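Local coordinates for kelch repeat and BTB domain-containing protein A55 (Vaccinia virus WR, PDB 6I2M) that probably acts as a substrate-specific adapter of Cullin-3 ubiquitin ligases through its BTB domain, directing host proteins to ubiquitination and proteasomal degradation, at residues A[32-37]-A[78-83]; A[65-70]-A[95-100]; A[109-114]-A[136-141]. All coordinates share one frame; numbering follows the deposited sequence.

Interaction 1. Residues A[32-37]-A[78-83]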
# COMPACT_ATOMS: atom_id res chain seq x y z
N ILE A 32 3.10 -11.74 17.80
CA ILE A 32 2.59 -10.76 16.82
C ILE A 32 2.18 -11.51 15.55
O ILE A 32 3.02 -12.15 14.91
CB ILE A 32 3.61 -9.61 16.52
CG1 ILE A 32 4.22 -9.00 17.80
CG2 ILE A 32 2.95 -8.53 15.63
CD1 ILE A 32 5.65 -8.48 17.63
N ASN A 33 0.89 -11.42 15.18
CA ASN A 33 0.34 -12.06 13.98
C ASN A 33 0.33 -11.09 12.80
O ASN A 33 -0.16 -9.97 12.93
CB ASN A 33 -1.05 -12.62 14.25
CG ASN A 33 -1.06 -13.83 15.15
OD1 ASN A 33 -0.76 -14.95 14.73
ND2 ASN A 33 -1.41 -13.63 16.41
N ALA A 34 0.90 -11.53 11.66
CA ALA A 34 0.98 -10.73 10.44
C ALA A 34 0.84 -11.60 9.17
O ALA A 34 0.50 -12.78 9.26
CB ALA A 34 2.29 -9.95 10.41
N HIS A 35 1.09 -10.99 7.99
CA HIS A 35 1.02 -11.66 6.69
C HIS A 35 2.43 -11.78 6.09
O HIS A 35 3.20 -10.83 6.16
CB HIS A 35 0.09 -10.88 5.74
CG HIS A 35 -1.25 -10.58 6.33
ND1 HIS A 35 -1.43 -9.53 7.22
CD2 HIS A 35 -2.44 -11.20 6.14
CE1 HIS A 35 -2.71 -9.55 7.55
NE2 HIS A 35 -3.36 -10.54 6.93
N LYS A 36 2.75 -12.97 5.53
CA LYS A 36 4.05 -13.30 4.91
C LYS A 36 4.45 -12.33 3.80
O LYS A 36 5.61 -11.93 3.73
CB LYS A 36 4.05 -14.74 4.37
CG LYS A 36 4.26 -15.81 5.43
CD LYS A 36 4.39 -17.17 4.79
CE LYS A 36 4.43 -18.28 5.81
NZ LYS A 36 4.61 -19.61 5.16
N LEU A 37 3.48 -11.98 2.93
CA LEU A 37 3.64 -11.09 1.78
C LEU A 37 4.00 -9.65 2.18
O LEU A 37 4.90 -9.05 1.58
CB LEU A 37 2.36 -11.14 0.93
CG LEU A 37 2.17 -10.11 -0.18
CD1 LEU A 37 2.97 -10.47 -1.43
CD2 LEU A 37 0.72 -9.97 -0.53
N TYR A 78 4.98 0.07 11.36
CA TYR A 78 5.56 0.94 10.34
C TYR A 78 5.43 0.31 8.94
O TYR A 78 5.22 1.05 7.97
CB TYR A 78 7.03 1.28 10.66
CG TYR A 78 7.66 2.26 9.69
CD1 TYR A 78 7.35 3.62 9.74
CD2 TYR A 78 8.56 1.83 8.72
CE1 TYR A 78 7.92 4.52 8.85
CE2 TYR A 78 9.14 2.73 7.82
CZ TYR A 78 8.82 4.07 7.89
OH TYR A 78 9.39 4.96 7.01
N ILE A 79 5.53 -1.04 8.85
CA ILE A 79 5.36 -1.81 7.60
C ILE A 79 3.90 -1.63 7.15
O ILE A 79 3.63 -1.48 5.95
CB ILE A 79 5.80 -3.31 7.76
CG1 ILE A 79 7.32 -3.42 8.01
CG2 ILE A 79 5.40 -4.16 6.56
CD1 ILE A 79 7.79 -4.68 8.77
N TYR A 80 2.97 -1.58 8.13
CA TYR A 80 1.54 -1.35 7.91
C TYR A 80 1.25 0.18 7.88
O TYR A 80 2.19 0.97 7.83
CB TYR A 80 0.70 -2.11 8.96
CG TYR A 80 0.65 -3.61 8.73
CD1 TYR A 80 1.67 -4.44 9.19
CD2 TYR A 80 -0.41 -4.20 8.05
CE1 TYR A 80 1.64 -5.81 8.98
CE2 TYR A 80 -0.46 -5.57 7.83
CZ TYR A 80 0.57 -6.38 8.30
OH TYR A 80 0.54 -7.74 8.09
N GLY A 81 -0.02 0.57 7.90
CA GLY A 81 -0.45 1.96 7.80
C GLY A 81 -0.25 2.88 8.99
O GLY A 81 -0.83 3.97 9.01
N ILE A 82 0.59 2.49 9.98
CA ILE A 82 0.84 3.31 11.18
C ILE A 82 2.21 4.03 11.10
O ILE A 82 3.23 3.37 10.93
CB ILE A 82 0.67 2.47 12.49
CG1 ILE A 82 -0.73 1.82 12.56
CG2 ILE A 82 0.95 3.31 13.75
CD1 ILE A 82 -0.77 0.43 13.22
N PRO A 83 2.26 5.39 11.24
CA PRO A 83 3.56 6.08 11.19
C PRO A 83 4.36 5.90 12.48
O PRO A 83 3.77 5.79 13.56
CB PRO A 83 3.17 7.56 10.96
CG PRO A 83 1.67 7.59 10.83
CD PRO A 83 1.15 6.34 11.46
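Residues 78-83 meet Ala34 and His35 through Tyr80 alone, and the path to that contact can be followed from the last turn of helix 69-79. Just before the turn ends, Ile79 lies on Ile38 and Ala42 of helix 36-42, placing the chain against the BTB core. Tyr80 is the first residue to leave helical geometry, and its ring is sent across to the end of strand 30-34 with CG anti to the carbonyl carbon (chi1 -73°). The backbones stay well apart, Ala34 CA lying 9.7 Å from Tyr80 CA, and the tyrosine side chain bridges that distance. Its hydroxyl lies in the plane of the imidazole, at the edge, and Tyr80 OH and His35 ND1 form a hydrogen bond of 2.8 Å, nearly straight at 178°. The two side chains cross at about a right angle. Ala34 CB sits 3.7 Å from Tyr80 OH and 4.4 Å from Tyr80 CE1, a small apolar neighbour beside the polar bond. Arg15 of helix 4-17 makes a cation-pi contact with the tyrosine ring, and Leu37 of the second subunit packs on His35, so the pair lies close to the BTB dimer interface. Either partner could donate in the ND1-OH bond. Because His35 NE2 also bonds to Arg19 O, both imidazole nitrogens of this buried ring are engaged, which should fix its rotation.

Interaction 2. Residues A[65-70]-A[95-100]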
# COMPACT_ATOMS: atom_id res chain seq x y z
N SER A 65 13.63 -13.72 19.58
CA SER A 65 13.77 -13.40 21.00
C SER A 65 15.00 -12.54 21.35
O SER A 65 15.01 -11.89 22.40
CB SER A 65 13.76 -14.67 21.84
OG SER A 65 12.51 -15.32 21.76
N HIS A 66 16.02 -12.52 20.47
CA HIS A 66 17.26 -11.75 20.66
C HIS A 66 17.08 -10.24 20.36
O HIS A 66 18.00 -9.46 20.61
CB HIS A 66 18.42 -12.36 19.85
CG HIS A 66 18.25 -12.27 18.37
ND1 HIS A 66 17.43 -13.14 17.68
CD2 HIS A 66 18.81 -11.41 17.49
CE1 HIS A 66 17.51 -12.78 16.41
NE2 HIS A 66 18.33 -11.75 16.25
N LEU A 67 15.90 -9.84 19.85
CA LEU A 67 15.55 -8.45 19.53
C LEU A 67 14.50 -7.90 20.52
O LEU A 67 13.76 -8.68 21.13
CB LEU A 67 15.03 -8.34 18.08
CG LEU A 67 15.96 -8.81 16.95
CD1 LEU A 67 15.17 -9.20 15.73
CD2 LEU A 67 16.99 -7.74 16.60
N ASP A 68 14.43 -6.56 20.66
CA ASP A 68 13.49 -5.86 21.55
C ASP A 68 12.06 -5.95 21.01
O ASP A 68 11.83 -5.64 19.84
CB ASP A 68 13.93 -4.39 21.72
CG ASP A 68 13.05 -3.57 22.65
OD1 ASP A 68 12.13 -2.91 22.14
OD2 ASP A 68 13.30 -3.60 23.87
N TYR A 69 11.10 -6.38 21.86
CA TYR A 69 9.68 -6.56 21.51
C TYR A 69 8.99 -5.28 21.00
O TYR A 69 8.42 -5.31 19.91
CB TYR A 69 8.86 -7.19 22.66
CG TYR A 69 7.36 -7.12 22.46
CD1 TYR A 69 6.73 -7.84 21.45
CD2 TYR A 69 6.57 -6.30 23.27
CE1 TYR A 69 5.36 -7.75 21.24
CE2 TYR A 69 5.19 -6.22 23.08
CZ TYR A 69 4.59 -6.95 22.07
OH TYR A 69 3.23 -6.87 21.87
N GLN A 70 9.02 -4.19 21.80
CA GLN A 70 8.39 -2.91 21.46
C GLN A 70 8.97 -2.33 20.16
O GLN A 70 8.24 -1.70 19.40
CB GLN A 70 8.50 -1.91 22.63
CG GLN A 70 7.57 -0.68 22.52
CD GLN A 70 6.09 -1.00 22.46
OE1 GLN A 70 5.57 -1.86 23.19
NE2 GLN A 70 5.37 -0.30 21.60
N LEU A 95 16.55 1.48 15.36
CA LEU A 95 17.56 1.45 14.30
C LEU A 95 18.33 0.11 14.26
O LEU A 95 18.55 -0.41 13.16
CB LEU A 95 18.53 2.65 14.43
CG LEU A 95 19.65 2.78 13.38
CD1 LEU A 95 19.11 3.22 12.03
CD2 LEU A 95 20.71 3.75 13.84
N SER A 96 18.70 -0.43 15.43
CA SER A 96 19.42 -1.71 15.58
C SER A 96 18.64 -2.89 15.00
O SER A 96 19.21 -3.72 14.29
CB SER A 96 19.73 -1.99 17.05
OG SER A 96 20.66 -1.05 17.57
N THR A 97 17.33 -2.95 15.31
CA THR A 97 16.41 -3.99 14.84
C THR A 97 16.13 -3.83 13.34
O THR A 97 16.07 -4.83 12.62
CB THR A 97 15.14 -4.00 15.70
OG1 THR A 97 15.47 -3.86 17.08
CG2 THR A 97 14.32 -5.26 15.50
N ALA A 98 15.98 -2.57 12.87
CA ALA A 98 15.75 -2.24 11.46
C ALA A 98 16.96 -2.59 10.61
O ALA A 98 16.80 -2.95 9.45
CB ALA A 98 15.41 -0.76 11.31
N ASP A 99 18.18 -2.50 11.20
CA ASP A 99 19.44 -2.82 10.53
C ASP A 99 19.59 -4.33 10.35
O ASP A 99 20.09 -4.77 9.32
CB ASP A 99 20.63 -2.24 11.32
CG ASP A 99 21.96 -2.26 10.59
OD1 ASP A 99 21.96 -2.32 9.34
OD2 ASP A 99 23.01 -2.19 11.27
N PHE A 100 19.14 -5.12 11.35
CA PHE A 100 19.17 -6.59 11.33
C PHE A 100 18.16 -7.12 10.31
O PHE A 100 18.53 -7.93 9.46
CB PHE A 100 18.90 -7.16 12.75
CG PHE A 100 18.72 -8.66 12.81
CD1 PHE A 100 17.45 -9.23 12.78
CD2 PHE A 100 19.82 -9.50 12.89
CE1 PHE A 100 17.29 -10.61 12.82
CE2 PHE A 100 19.66 -10.89 12.94
CZ PHE A 100 18.39 -11.43 12.89
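His66 and Phe100 are brought together by two different first torsions: His66 CG takes the crowded position between the backbone N and the carbonyl carbon (chi1 67°), whereas Phe100 CG is anti to its backbone N (chi1 172°), and the two side chains approach from opposite directions. The rings form an offset edge-to-face pair, with centroids of His66 and Phe100 4.9 Å apart and planes at 80°. The imidazole edge is the one that points in, His66 NE2 coming 3.4 Å from Phe100 CZ over one phenyl face. Leu67 reaches from the loop to helix 91-101. Its CD1 lies 3.7 Å from Phe100 CD1, its CD2 lies 3.8 Å from Thr97 CG2, and its CG rests over a face of the neighbouring His66 ring. Thr97 thus offers its methyl to the leucine, while its OG1 bonds to Tyr93 O and to Ser71 OG. A chain of another protein covers the same end of the helix: aromatic side chains of that chain meet Phe100 edge-to-face, and aromatic side chains also hydrogen-bond to Asp99 OD2 and Phe100 O, consistent with the Cullin-3-binding role of the BTB domain. The chemistry across the two segments is apolar and aromatic contact, so surface fit and ring orientation probably account for most of it; a hydrogen on NE2, if present, would probably add a polar attraction to the phenyl face.

Interaction 3. Residues A[109-114]-A[136-141]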
# COMPACT_ATOMS: atom_id res chain seq x y z
N GLU A 109 14.47 6.67 7.99
CA GLU A 109 13.66 7.50 8.90
C GLU A 109 14.30 7.63 10.29
O GLU A 109 14.21 8.70 10.90
CB GLU A 109 12.22 6.95 8.99
CG GLU A 109 11.21 7.98 9.48
CD GLU A 109 9.76 7.56 9.39
OE1 GLU A 109 9.14 7.31 10.45
OE2 GLU A 109 9.23 7.47 8.25
N CYS A 110 14.96 6.56 10.78
CA CYS A 110 15.64 6.55 12.08
C CYS A 110 16.95 7.33 12.03
O CYS A 110 17.19 8.13 12.93
CB CYS A 110 15.86 5.12 12.57
SG CYS A 110 14.37 4.30 13.17
N GLU A 111 17.77 7.12 10.97
CA GLU A 111 19.04 7.82 10.76
C GLU A 111 18.84 9.32 10.61
O GLU A 111 19.58 10.10 11.22
CB GLU A 111 19.80 7.26 9.54
CG GLU A 111 20.59 5.99 9.84
CD GLU A 111 21.52 5.52 8.74
OE1 GLU A 111 21.16 5.63 7.54
OE2 GLU A 111 22.62 5.02 9.07
N ASN A 112 17.81 9.73 9.83
CA ASN A 112 17.46 11.14 9.60
C ASN A 112 17.03 11.85 10.89
O ASN A 112 17.37 13.01 11.07
CB ASN A 112 16.38 11.28 8.52
CG ASN A 112 16.83 10.95 7.11
OD1 ASN A 112 18.02 10.82 6.80
ND2 ASN A 112 15.87 10.82 6.21
N TYR A 113 16.32 11.13 11.78
CA TYR A 113 15.86 11.64 13.08
C TYR A 113 17.05 11.84 14.03
O TYR A 113 17.09 12.83 14.76
CB TYR A 113 14.82 10.69 13.70
CG TYR A 113 14.17 11.22 14.96
CD1 TYR A 113 14.70 10.94 16.22
CD2 TYR A 113 12.99 11.97 14.91
CE1 TYR A 113 14.10 11.41 17.39
CE2 TYR A 113 12.38 12.44 16.07
CZ TYR A 113 12.94 12.16 17.30
OH TYR A 113 12.34 12.63 18.45
N ILE A 114 18.01 10.88 14.03
CA ILE A 114 19.22 10.91 14.86
C ILE A 114 20.14 12.07 14.43
O ILE A 114 20.59 12.82 15.30
CB ILE A 114 19.92 9.51 14.89
CG1 ILE A 114 19.07 8.49 15.68
CG2 ILE A 114 21.35 9.58 15.46
CD1 ILE A 114 19.30 7.00 15.34
N LYS A 136 29.22 3.70 10.60
CA LYS A 136 30.21 4.74 10.27
C LYS A 136 29.60 6.11 9.93
O LYS A 136 30.29 7.12 10.07
CB LYS A 136 31.15 4.26 9.16
CG LYS A 136 32.33 3.45 9.67
CD LYS A 136 33.27 3.04 8.55
CE LYS A 136 34.56 2.44 9.06
NZ LYS A 136 34.38 1.06 9.60
N LYS A 137 28.33 6.14 9.47
CA LYS A 137 27.60 7.36 9.12
C LYS A 137 27.33 8.20 10.37
O LYS A 137 27.67 9.38 10.39
CB LYS A 137 26.29 7.00 8.39
CG LYS A 137 25.59 8.19 7.74
CD LYS A 137 24.24 7.79 7.17
CE LYS A 137 23.52 8.97 6.57
NZ LYS A 137 22.19 8.58 6.03
N ILE A 138 26.73 7.58 11.41
CA ILE A 138 26.42 8.24 12.68
C ILE A 138 27.70 8.36 13.54
O ILE A 138 27.85 9.37 14.24
CB ILE A 138 25.21 7.56 13.40
CG1 ILE A 138 23.92 7.73 12.56
CG2 ILE A 138 25.00 8.10 14.84
CD1 ILE A 138 22.79 6.75 12.85
N GLU A 139 28.63 7.38 13.43
CA GLU A 139 29.91 7.37 14.15
C GLU A 139 30.76 8.61 13.87
O GLU A 139 31.38 9.14 14.79
CB GLU A 139 30.71 6.09 13.85
CG GLU A 139 31.43 5.52 15.06
CD GLU A 139 32.91 5.84 15.20
OE1 GLU A 139 33.40 6.76 14.50
OE2 GLU A 139 33.57 5.17 16.02
N SER A 140 30.78 9.07 12.60
CA SER A 140 31.52 10.26 12.18
C SER A 140 30.80 11.54 12.61
O SER A 140 31.46 12.49 13.04
CB SER A 140 31.73 10.25 10.66
OG SER A 140 32.49 9.13 10.25
N ALA A 141 29.45 11.57 12.49
CA ALA A 141 28.60 12.71 12.84
C ALA A 141 28.57 12.99 14.35
O ALA A 141 28.63 14.16 14.74
CB ALA A 141 27.19 12.49 12.32
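The short axes of segments 109-114 and 136-141 run parallel, at 2° to each other, and approach to 11.2 Å, with Glu111 CA and Ile138 CA the nearest pair at 7.6 Å. This is a helix-helix joint between the BTB domain, to which helix 104-116 belongs, and the BTB and C-terminal Kelch (BACK) region, to which helix 136-147 belongs; helix 120-132 lies between them in the chain, and its Phe126 touches Ile114. Two layers can be separated at the joint. In the inner one, Ile138 enters with both of its branches. Its CG2 meets Ile114 CG2 at 4.0 Å, the two side chains crossing at about a right angle, and its CD1 lies 3.8 Å from Glu111 CG, so the aliphatic part of the glutamate completes the apolar surface. The outer layer is charged. Lys137, with CG anti to its backbone N (chi1 -169°) and every later torsion extended, passes obliquely across the end of Glu111, its CD lying 3.7 Å from Glu111 OE2. Lys137 NZ then stands 3.5 Å from Glu111 OE1, a salt bridge whose hydrogen bond is weak. At that length the ammonium group probably contributes mainly through charge, where Lys137 is exposed. The other carboxylate oxygen has a partner just before the second segment: Glu111 OE2 accepts from Asn135 ND2, while Asn135 OD1 takes the backbone N-H of Ile138.

How the interactions relate
The three contacts lead from the dimer side of the BTB domain to its junction with the BACK region, in a bent path. Interactions 1 and 2 share helix 69-79 and have centres about 15 Å apart; Ile32 CD1 packs against Tyr69 CE1 at 3.7 Å. Interaction 3, its centre about 17 Å from that of interaction 2, is joined to it by Leu95, whose CD2 lies 3.8 Å from Ile138 CD1 and whose CD1 lies 3.8 Å from Glu111 CG. Interactions 1 and 3 have centres about 25 Å apart, yet Tyr78 OH lies 2.8 Å from Glu109 OE2, a probable hydrogen bond. Interaction 2 meets aromatic side chains of the other protein's chain through Phe100.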